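Local coordinates for UPF0045 protein MJ1052 (Methanocaldococcus jannaschii, PDB 2EPI) that is of unknown function but belongs to the UPF0045 family of thiamine-binding-like proteins, so it may bind thiamine or a related small molecule, at residues E50-L53 with D54-L57; A59-E62 with A63-V67; D81-D85 with K86-I90. All coordinates share one frame; numbering follows the deposited sequence.

Contact 1: E50-L53 with D54-L57; sequences EGDL and DEIL
D52 is the N-cap of helix 53-68: its OD2 accepts from E55 N at 3.2 Å, approached on the anti side of the carboxylate and 25° out of its plane. CG stands anti to the backbone N of D52 (chi1 178°), which swings the carboxylate over the first turn, while the D52 carbonyl O takes the amide of I56. OD1 of D52 is engaged by R5 N, so the two oxygens tie the loop to the N-terminal segment and the helix. A water donates to both D52 OD2 (2.7 Å) and E55 OE2, bridging two acids whose negative charges probably benefit from the nearby helix start; E55 OE2 also has K58 as a salt-bridge partner. D54 OD2 lies 4.0 Å from D52 OD2, but D54 turns its other oxygen to K61 of the second subunit. Along the first turn, L53 and L57 cross obliquely, L53 CG touching L57 CD1 at 4.1 Å. I56 CD1 reaches back to G51 O at 3.9 Å, where the chain turns its corner after strand 46-50. The helix start thus lies on the sheet, I56 packing against strands 6-16 and 73-83 and L57 against 73-83.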
ATOM      1  N   GLU A  50      13.153 -10.419  -5.119  1.00 23.05           N
ATOM      2  CA  GLU A  50      13.930 -11.075  -4.077  1.00 21.65           C
ATOM      3  C   GLU A  50      15.396 -10.751  -4.340  1.00 21.49           C
ATOM      4  O   GLU A  50      15.888 -10.936  -5.453  1.00 21.41           O
ATOM      5  CB  GLU A  50      13.741 -12.593  -4.111  1.00 23.83           C
ATOM      6  CG  GLU A  50      14.615 -13.321  -3.083  1.00 24.24           C
ATOM      7  CD  GLU A  50      14.699 -14.822  -3.323  1.00 27.52           C
ATOM      8  OE1 GLU A  50      13.641 -15.478  -3.390  1.00 27.21           O
ATOM      9  OE2 GLU A  50      15.829 -15.345  -3.441  1.00 27.79           O
ATOM     10  N   GLY A  51      16.087 -10.263  -3.317  1.00 23.30           N
ATOM     11  CA  GLY A  51      17.490  -9.925  -3.481  1.00 23.77           C
ATOM     12  C   GLY A  51      17.969  -8.951  -2.429  1.00 24.02           C
ATOM     13  O   GLY A  51      17.283  -8.716  -1.438  1.00 23.66           O
ATOM     14  N   ASP A  52      19.152  -8.381  -2.652  1.00 25.70           N
ATOM     15  CA  ASP A  52      19.746  -7.429  -1.722  1.00 25.49           C
ATOM     16  C   ASP A  52      18.898  -6.165  -1.581  1.00 24.67           C
ATOM     17  O   ASP A  52      18.406  -5.624  -2.573  1.00 24.60           O
ATOM     18  CB  ASP A  52      21.151  -7.047  -2.190  1.00 27.83           C
ATOM     19  CG  ASP A  52      21.800  -6.021  -1.286  1.00 28.72           C
ATOM     20  OD1 ASP A  52      22.170  -6.380  -0.145  1.00 29.76           O
ATOM     21  OD2 ASP A  52      21.924  -4.850  -1.712  1.00 28.92           O
ATOM     22  N   LEU A  53      18.748  -5.687  -0.349  1.00 23.67           N
ATOM     23  CA  LEU A  53      17.938  -4.498  -0.087  1.00 24.01           C
ATOM     24  C   LEU A  53      18.386  -3.270  -0.869  1.00 24.88           C
ATOM     25  O   LEU A  53      17.559  -2.553  -1.426  1.00 23.08           O
ATOM     26  CB  LEU A  53      17.922  -4.180   1.412  1.00 24.42           C
ATOM     27  CG  LEU A  53      17.132  -2.939   1.848  1.00 23.93           C
ATOM     28  CD1 LEU A  53      15.706  -2.997   1.316  1.00 24.16           C
ATOM     29  CD2 LEU A  53      17.124  -2.859   3.367  1.00 24.62           C
ATOM     30  N   ASP A  54      19.691  -3.019  -0.916  1.00 25.11           N
ATOM     31  CA  ASP A  54      20.177  -1.859  -1.643  1.00 25.52           C
ATOM     32  C   ASP A  54      19.913  -1.983  -3.141  1.00 24.72           C
ATOM     33  O   ASP A  54      19.584  -0.998  -3.799  1.00 25.76           O
ATOM     34  CB  ASP A  54      21.671  -1.643  -1.387  1.00 27.43           C
ATOM     35  CG  ASP A  54      21.962  -1.264   0.049  1.00 31.08           C
ATOM     36  OD1 ASP A  54      21.163  -0.500   0.631  1.00 31.40           O
ATOM     37  OD2 ASP A  54      22.992  -1.719   0.595  1.00 34.72           O
ATOM     38  N   GLU A  55      20.050  -3.188  -3.682  1.00 23.52           N
ATOM     39  CA  GLU A  55      19.802  -3.381  -5.104  1.00 23.42           C
ATOM     40  C   GLU A  55      18.326  -3.146  -5.418  1.00 22.93           C
ATOM     41  O   GLU A  55      17.989  -2.579  -6.458  1.00 23.73           O
ATOM     42  CB  GLU A  55      20.222  -4.785  -5.543  1.00 24.30           C
ATOM     43  CG  GLU A  55      21.732  -5.002  -5.490  1.00 28.19           C
ATOM     44  CD  GLU A  55      22.494  -3.944  -6.275  1.00 30.76           C
ATOM     45  OE1 GLU A  55      22.288  -3.852  -7.502  1.00 30.93           O
ATOM     46  OE2 GLU A  55      23.296  -3.201  -5.666  1.00 34.36           O
ATOM     47  N   ILE A  56      17.451  -3.574  -4.517  1.00 22.81           N
ATOM     48  CA  ILE A  56      16.017  -3.390  -4.724  1.00 21.65           C
ATOM     49  C   ILE A  56      15.665  -1.909  -4.661  1.00 23.51           C
ATOM     50  O   ILE A  56      14.830  -1.431  -5.429  1.00 21.73           O
ATOM     51  CB  ILE A  56      15.196  -4.189  -3.681  1.00 22.08           C
ATOM     52  CG1 ILE A  56      15.220  -5.676  -4.060  1.00 22.25           C
ATOM     53  CG2 ILE A  56      13.751  -3.673  -3.621  1.00 19.68           C
ATOM     54  CD1 ILE A  56      14.513  -6.585  -3.078  1.00 24.46           C
ATOM     55  N   LEU A  57      16.308  -1.179  -3.754  1.00 23.55           N
ATOM     56  CA  LEU A  57      16.057   0.254  -3.630  1.00 23.66           C
ATOM     57  C   LEU A  57      16.497   0.977  -4.902  1.00 24.57           C
ATOM     58  O   LEU A  57      15.795   1.858  -5.400  1.00 23.89           O
ATOM     59  CB  LEU A  57      16.796   0.818  -2.412  1.00 25.19           C
ATOM     60  CG  LEU A  57      16.211   0.373  -1.071  1.00 25.46           C
ATOM     61  CD1 LEU A  57      17.174   0.709   0.054  1.00 26.48           C
ATOM     62  CD2 LEU A  57      14.867   1.043  -0.855  1.00 27.69           C
TER
HETATM   63  O   HOH W   1      24.137  -4.215  -3.047  1.00 42.90           O

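Contact 2: A59-E62 with A63-V67; sequences AFKE and AHSTV
S65 and T66 both fold their hydroxyls back onto the preceding turn of the helix, each gripping the carbonyl four residues earlier. S65 OG lies anti to its own carbonyl carbon (chi1 -55°), a rotation that carries it to K61 O at 2.7 Å. It meets this oxygen from above the carbonyl plane, 36° out of it, whereas S65 N comes from the opposite face, so K61 O is held by two donors. T66 repeats the pattern on E62 O: its OG1 donates from above the carbonyl plane, and the amide N of T66 approaches from the other face. The side chains of E62 and T66 slant across one another, E62 CG standing 3.8 Å from T66 OG1, and a water donates to E62 OE2 (2.6 Å) and T66 OG1 (3.2 Å) to close the link at their polar ends.

All of this lies in the second half of helix 53-68, which rests on the antiparallel sheet of a ferredoxin-like beta-alpha-beta-beta-alpha-beta arrangement. F60, A63 and V67 face strand 6-16, and A63 N and H64 N make regular backbone bonds to A59 O and F60 O.

E62 extends toward helix 23-33, CG anti to its backbone N (chi1 176°), its carboxylate meeting K35 and Y36 just after that helix. K61, fully extended, has D54 of the second subunit as its polar partner, its CG passing 4.1 Å from S65 OG. That hydroxyl also bonds to R5 of the second subunit, and the H64 ring bridges S76 of its own chain and E82 of the second subunit.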
ATOM      1  N   ALA A  59      16.836  -0.406  -7.878  1.00 23.11           N
ATOM      2  CA  ALA A  59      15.970  -0.872  -8.955  1.00 21.47           C
ATOM      3  C   ALA A  59      14.636  -0.150  -8.881  1.00 21.68           C
ATOM      4  O   ALA A  59      14.066   0.229  -9.902  1.00 22.74           O
ATOM      5  CB  ALA A  59      15.757  -2.384  -8.851  1.00 21.51           C
ATOM      6  N   PHE A  60      14.145   0.040  -7.662  1.00 20.66           N
ATOM      7  CA  PHE A  60      12.882   0.727  -7.451  1.00 20.83           C
ATOM      8  C   PHE A  60      12.987   2.152  -7.982  1.00 21.76           C
ATOM      9  O   PHE A  60      12.133   2.609  -8.742  1.00 23.10           O
ATOM     10  CB  PHE A  60      12.547   0.755  -5.959  1.00 18.99           C
ATOM     11  CG  PHE A  60      11.347   1.591  -5.621  1.00 20.38           C
ATOM     12  CD1 PHE A  60      10.083   1.242  -6.084  1.00 16.59           C
ATOM     13  CD2 PHE A  60      11.479   2.723  -4.820  1.00 18.89           C
ATOM     14  CE1 PHE A  60       8.964   1.998  -5.756  1.00 16.85           C
ATOM     15  CE2 PHE A  60      10.358   3.490  -4.484  1.00 20.18           C
ATOM     16  CZ  PHE A  60       9.100   3.124  -4.954  1.00 21.53           C
ATOM     17  N   LYS A  61      14.047   2.853  -7.594  1.00 21.99           N
ATOM     18  CA  LYS A  61      14.221   4.224  -8.050  1.00 22.80           C
ATOM     19  C   LYS A  61      14.306   4.310  -9.567  1.00 23.96           C
ATOM     20  O   LYS A  61      13.692   5.184 -10.184  1.00 24.03           O
ATOM     21  CB  LYS A  61      15.476   4.843  -7.438  1.00 23.51           C
ATOM     22  CG  LYS A  61      15.653   6.306  -7.798  1.00 22.70           C
ATOM     23  CD  LYS A  61      16.988   6.844  -7.317  1.00 25.90           C
ATOM     24  CE  LYS A  61      17.165   8.297  -7.727  1.00 27.89           C
ATOM     25  NZ  LYS A  61      18.518   8.809  -7.374  1.00 29.68           N
ATOM     26  N   GLU A  62      15.062   3.408 -10.181  1.00 23.43           N
ATOM     27  CA  GLU A  62      15.200   3.458 -11.629  1.00 24.88           C
ATOM     28  C   GLU A  62      13.887   3.156 -12.340  1.00 25.05           C
ATOM     29  O   GLU A  62      13.553   3.805 -13.333  1.00 25.09           O
ATOM     30  CB  GLU A  62      16.303   2.503 -12.110  1.00 24.58           C
ATOM     31  CG  GLU A  62      16.417   2.441 -13.632  1.00 26.86           C
ATOM     32  CD  GLU A  62      17.662   1.724 -14.125  1.00 27.38           C
ATOM     33  OE1 GLU A  62      18.259   0.943 -13.358  1.00 29.89           O
ATOM     34  OE2 GLU A  62      18.034   1.934 -15.301  1.00 31.47           O
ATOM     35  N   ALA A  63      13.137   2.183 -11.828  1.00 24.18           N
ATOM     36  CA  ALA A  63      11.860   1.811 -12.434  1.00 23.43           C
ATOM     37  C   ALA A  63      10.900   2.991 -12.379  1.00 24.54           C
ATOM     38  O   ALA A  63      10.257   3.335 -13.370  1.00 24.77           O
ATOM     39  CB  ALA A  63      11.262   0.616 -11.705  1.00 24.47           C
ATOM     40  N   HIS A  64      10.800   3.601 -11.204  1.00 23.13           N
ATOM     41  CA  HIS A  64       9.939   4.762 -11.014  1.00 23.43           C
ATOM     42  C   HIS A  64      10.353   5.871 -11.986  1.00 23.60           C
ATOM     43  O   HIS A  64       9.520   6.433 -12.699  1.00 24.83           O
ATOM     44  CB  HIS A  64      10.069   5.256  -9.571  1.00 21.44           C
ATOM     45  CG  HIS A  64       9.492   6.618  -9.332  1.00 22.04           C
ATOM     46  ND1 HIS A  64       8.139   6.842  -9.191  1.00 21.94           N
ATOM     47  CD2 HIS A  64      10.088   7.825  -9.206  1.00 21.99           C
ATOM     48  CE1 HIS A  64       7.928   8.131  -8.985  1.00 23.10           C
ATOM     49  NE2 HIS A  64       9.095   8.749  -8.990  1.00 21.98           N
ATOM     50  N   SER A  65      11.649   6.163 -12.023  1.00 24.90           N
ATOM     51  CA  SER A  65      12.184   7.219 -12.877  1.00 26.81           C
ATOM     52  C   SER A  65      12.002   6.964 -14.364  1.00 28.56           C
ATOM     53  O   SER A  65      11.766   7.893 -15.135  1.00 30.04           O
ATOM     54  CB  SER A  65      13.667   7.429 -12.572  1.00 26.70           C
ATOM     55  OG  SER A  65      13.863   7.682 -11.192  1.00 26.63           O
ATOM     56  N   THR A  66      12.115   5.705 -14.769  1.00 29.67           N
ATOM     57  CA  THR A  66      11.969   5.350 -16.174  1.00 30.60           C
ATOM     58  C   THR A  66      10.560   5.656 -16.668  1.00 29.62           C
ATOM     59  O   THR A  66      10.374   6.130 -17.791  1.00 30.20           O
ATOM     60  CB  THR A  66      12.273   3.860 -16.397  1.00 32.62           C
ATOM     61  OG1 THR A  66      13.552   3.544 -15.838  1.00 38.03           O
ATOM     62  CG2 THR A  66      12.308   3.551 -17.868  1.00 33.32           C
ATOM     63  N   VAL A  67       9.563   5.390 -15.832  1.00 29.04           N
ATOM     64  CA  VAL A  67       8.184   5.664 -16.219  1.00 28.66           C
ATOM     65  C   VAL A  67       7.911   7.166 -16.170  1.00 28.80           C
ATOM     66  O   VAL A  67       7.172   7.699 -16.996  1.00 28.46           O
ATOM     67  CB  VAL A  67       7.184   4.934 -15.298  1.00 29.32           C
ATOM     68  CG1 VAL A  67       5.757   5.318 -15.668  1.00 28.23           C
ATOM     69  CG2 VAL A  67       7.369   3.426 -15.424  1.00 26.69           C
TER
HETATM   70  O   HOH W   2      16.530   3.356 -16.917  1.00 43.88           O

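Contact 3: D81-D85 with K86-I90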
ATOM      1  N   ASP A  81       9.721  -6.813   3.018  1.00 22.27           N
ATOM      2  CA  ASP A  81       9.409  -7.783   4.065  1.00 23.51           C
ATOM      3  C   ASP A  81      10.745  -8.425   4.411  1.00 22.68           C
ATOM      4  O   ASP A  81      11.299  -9.181   3.615  1.00 22.91           O
ATOM      5  CB  ASP A  81       8.443  -8.848   3.540  1.00 23.61           C
ATOM      6  CG  ASP A  81       7.904  -9.748   4.643  1.00 28.09           C
ATOM      7  OD1 ASP A  81       8.603  -9.943   5.660  1.00 25.92           O
ATOM      8  OD2 ASP A  81       6.779 -10.272   4.488  1.00 29.27           O
ATOM      9  N   GLU A  82      11.269  -8.112   5.592  1.00 23.88           N
ATOM     10  CA  GLU A  82      12.554  -8.658   6.011  1.00 25.36           C
ATOM     11  C   GLU A  82      12.501  -9.268   7.403  1.00 25.74           C
ATOM     12  O   GLU A  82      11.923  -8.691   8.322  1.00 25.18           O
ATOM     13  CB  GLU A  82      13.631  -7.563   5.973  1.00 25.10           C
ATOM     14  CG  GLU A  82      14.957  -7.965   6.623  1.00 27.55           C
ATOM     15  CD  GLU A  82      16.057  -6.944   6.404  1.00 28.04           C
ATOM     16  OE1 GLU A  82      15.740  -5.739   6.321  1.00 27.27           O
ATOM     17  OE2 GLU A  82      17.242  -7.344   6.330  1.00 28.45           O
ATOM     18  N   ARG A  83      13.106 -10.440   7.550  1.00 28.82           N
ATOM     19  CA  ARG A  83      13.143 -11.109   8.842  1.00 30.46           C
ATOM     20  C   ARG A  83      14.557 -11.624   9.079  1.00 32.96           C
ATOM     21  O   ARG A  83      15.309 -11.863   8.131  1.00 31.28           O
ATOM     22  CB  ARG A  83      12.122 -12.254   8.890  1.00 32.32           C
ATOM     23  CG  ARG A  83      12.388 -13.402   7.931  1.00 34.27           C
ATOM     24  CD  ARG A  83      11.207 -14.363   7.900  1.00 35.76           C
ATOM     25  NE  ARG A  83      10.882 -14.901   9.219  1.00 37.45           N
ATOM     26  CZ  ARG A  83       9.827 -15.673   9.469  1.00 39.13           C
ATOM     27  NH1 ARG A  83       8.994 -15.995   8.489  1.00 38.76           N
ATOM     28  NH2 ARG A  83       9.604 -16.124  10.698  1.00 39.30           N
ATOM     29  N   LYS A  84      14.922 -11.785  10.348  1.00 34.14           N
ATOM     30  CA  LYS A  84      16.261 -12.246  10.700  1.00 36.76           C
ATOM     31  C   LYS A  84      16.281 -13.667  11.256  1.00 37.87           C
ATOM     32  O   LYS A  84      17.346 -14.267  11.398  1.00 38.04           O
ATOM     33  CB  LYS A  84      16.876 -11.287  11.723  1.00 37.65           C
ATOM     34  CG  LYS A  84      16.189 -11.332  13.081  1.00 38.21           C
ATOM     35  CD  LYS A  84      16.083  -9.956  13.718  1.00 40.32           C
ATOM     36  CE  LYS A  84      17.435  -9.375  14.073  1.00 39.89           C
ATOM     37  NZ  LYS A  84      17.268  -8.083  14.790  1.00 40.11           N
ATOM     38  N   ASP A  85      15.105 -14.210  11.563  1.00 38.72           N
ATOM     39  CA  ASP A  85      15.011 -15.555  12.121  1.00 39.38           C
ATOM     40  C   ASP A  85      14.916 -16.645  11.059  1.00 39.87           C
ATOM     41  O   ASP A  85      15.099 -17.824  11.357  1.00 40.70           O
ATOM     42  CB  ASP A  85      13.804 -15.651  13.058  1.00 41.04           C
ATOM     43  CG  ASP A  85      12.483 -15.509  12.324  1.00 42.21           C
ATOM     44  OD1 ASP A  85      12.296 -14.491  11.625  1.00 42.67           O
ATOM     45  OD2 ASP A  85      11.634 -16.418  12.448  1.00 40.77           O
ATOM     46  N   LYS A  86      14.620 -16.254   9.824  1.00 40.30           N
ATOM     47  CA  LYS A  86      14.504 -17.214   8.733  1.00 40.49           C
ATOM     48  C   LYS A  86      14.972 -16.620   7.411  1.00 39.72           C
ATOM     49  O   LYS A  86      15.162 -15.410   7.288  1.00 40.41           O
ATOM     50  CB  LYS A  86      13.057 -17.693   8.587  1.00 41.88           C
ATOM     51  CG  LYS A  86      12.519 -18.446   9.792  1.00 44.27           C
ATOM     52  CD  LYS A  86      11.074 -18.864   9.575  1.00 45.69           C
ATOM     53  CE  LYS A  86      10.506 -19.564  10.798  1.00 47.22           C
ATOM     54  NZ  LYS A  86       9.069 -19.907  10.614  1.00 47.67           N
ATOM     55  N   GLU A  87      15.152 -17.489   6.424  1.00 38.01           N
ATOM     56  CA  GLU A  87      15.599 -17.086   5.098  1.00 37.73           C
ATOM     57  C   GLU A  87      14.558 -16.186   4.438  1.00 36.29           C
ATOM     58  O   GLU A  87      13.359 -16.434   4.543  1.00 35.37           O
ATOM     59  CB  GLU A  87      15.839 -18.334   4.249  1.00 39.79           C
ATOM     60  CG  GLU A  87      16.510 -18.083   2.918  1.00 45.31           C
ATOM     61  CD  GLU A  87      16.999 -19.371   2.278  1.00 47.88           C
ATOM     62  OE1 GLU A  87      16.164 -20.265   2.022  1.00 49.71           O
ATOM     63  OE2 GLU A  87      18.220 -19.489   2.037  1.00 48.87           O
ATOM     64  N   ASN A  88      15.026 -15.140   3.763  1.00 34.53           N
ATOM     65  CA  ASN A  88      14.143 -14.185   3.090  1.00 33.10           C
ATOM     66  C   ASN A  88      14.025 -14.492   1.601  1.00 31.25           C
ATOM     67  O   ASN A  88      14.579 -13.776   0.772  1.00 31.13           O
ATOM     68  CB  ASN A  88      14.685 -12.762   3.269  1.00 33.20           C
ATOM     69  CG  ASN A  88      14.622 -12.290   4.711  1.00 34.62           C
ATOM     70  OD1 ASN A  88      13.545 -12.006   5.237  1.00 35.64           O
ATOM     71  ND2 ASN A  88      15.780 -12.215   5.362  1.00 33.69           N
ATOM     72  N   THR A  89      13.301 -15.552   1.258  1.00 30.09           N
ATOM     73  CA  THR A  89      13.140 -15.913  -0.146  1.00 29.83           C
ATOM     74  C   THR A  89      11.680 -16.102  -0.523  1.00 29.56           C
ATOM     75  O   THR A  89      10.833 -16.370   0.329  1.00 30.47           O
ATOM     76  CB  THR A  89      13.878 -17.223  -0.487  1.00 32.36           C
ATOM     77  OG1 THR A  89      13.291 -18.305   0.249  1.00 32.69           O
ATOM     78  CG2 THR A  89      15.349 -17.112  -0.129  1.00 31.61           C
ATOM     79  N   ILE A  90      11.402 -15.960  -1.813  1.00 28.68           N
ATOM     80  CA  ILE A  90      10.057 -16.131  -2.341  1.00 29.25           C
ATOM     81  C   ILE A  90       9.670 -17.593  -2.143  1.00 30.76           C
ATOM     82  O   ILE A  90       8.533 -17.910  -1.798  1.00 31.07           O
ATOM     83  CB  ILE A  90      10.026 -15.786  -3.844  1.00 26.99           C
ATOM     84  CG1 ILE A  90      10.298 -14.287  -4.032  1.00 26.91           C
ATOM     85  CG2 ILE A  90       8.685 -16.183  -4.452  1.00 29.42           C
ATOM     86  CD1 ILE A  90      10.380 -13.858  -5.489  1.00 22.94           C
TER
HETATM   87  O   HOH W   3      11.484 -11.967   3.532  1.00 36.33           O
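R83 reaches from the end of strand 73-83 into the turn that follows, its backbone clasped by the N88 amide: R83 N donates to N88 OD1 at 2.8 Å and N88 ND2 returns a bond to R83 O, also 2.8 Å and in the carbonyl plane. CB already stands 3.9 Å from N88 OD1; CG takes the crowded position between backbone N and carbonyl carbon (chi1 65°) and passes 3.2 Å from the same oxygen. CD then packs on K86 CB at 3.9 Å, and the chain bends at chi3. NE donates to D85 OD1 at 2.8 Å in the guanidinium plane, and NH2 meets the syn lone pair of D85 OD2 at 2.7 Å, a side-on, two-nitrogen salt bridge. K86 CD lies over one guanidinium face, 3.4 Å from CZ, while NH1 lies close to the like-charged R92. Cut back to alanine, R83 would lose the guanidinium, which is likely to leave the D85 carboxylate without this two-nitrogen grip and the K86 chain freer to turn. A water joins D81 O to N88 OD1. The turn leads to T89, which caps helix 90-96; D81, E82 and R83 pair antiparallel with a strand of the second subunit, extending the sheet, while R83 and K86 also pack on the third subunit.

Contacts 1 and 2 lie in series on helix 53-68, their centres about 13 Å apart, whereas contact 3 follows at the far end of strand 73-83, its centre also about 13 Å from that of contact 1. Contacts 1 and 3 touch: E50 OE1 sits 2.8 Å from I90 N, a probable hydrogen bond that ties the end of strand 46-50 to the start of helix 90-96. Contacts 2 and 3 are on opposite sides of the chain's centre, about 24 Å between centres and 12 Å between nearest atoms. They nevertheless meet through the assembly, H64 reaching E82 of the second subunit, as K61 reaches D54 there. All three touch that subunit; no ligand or catalytic site is established for them.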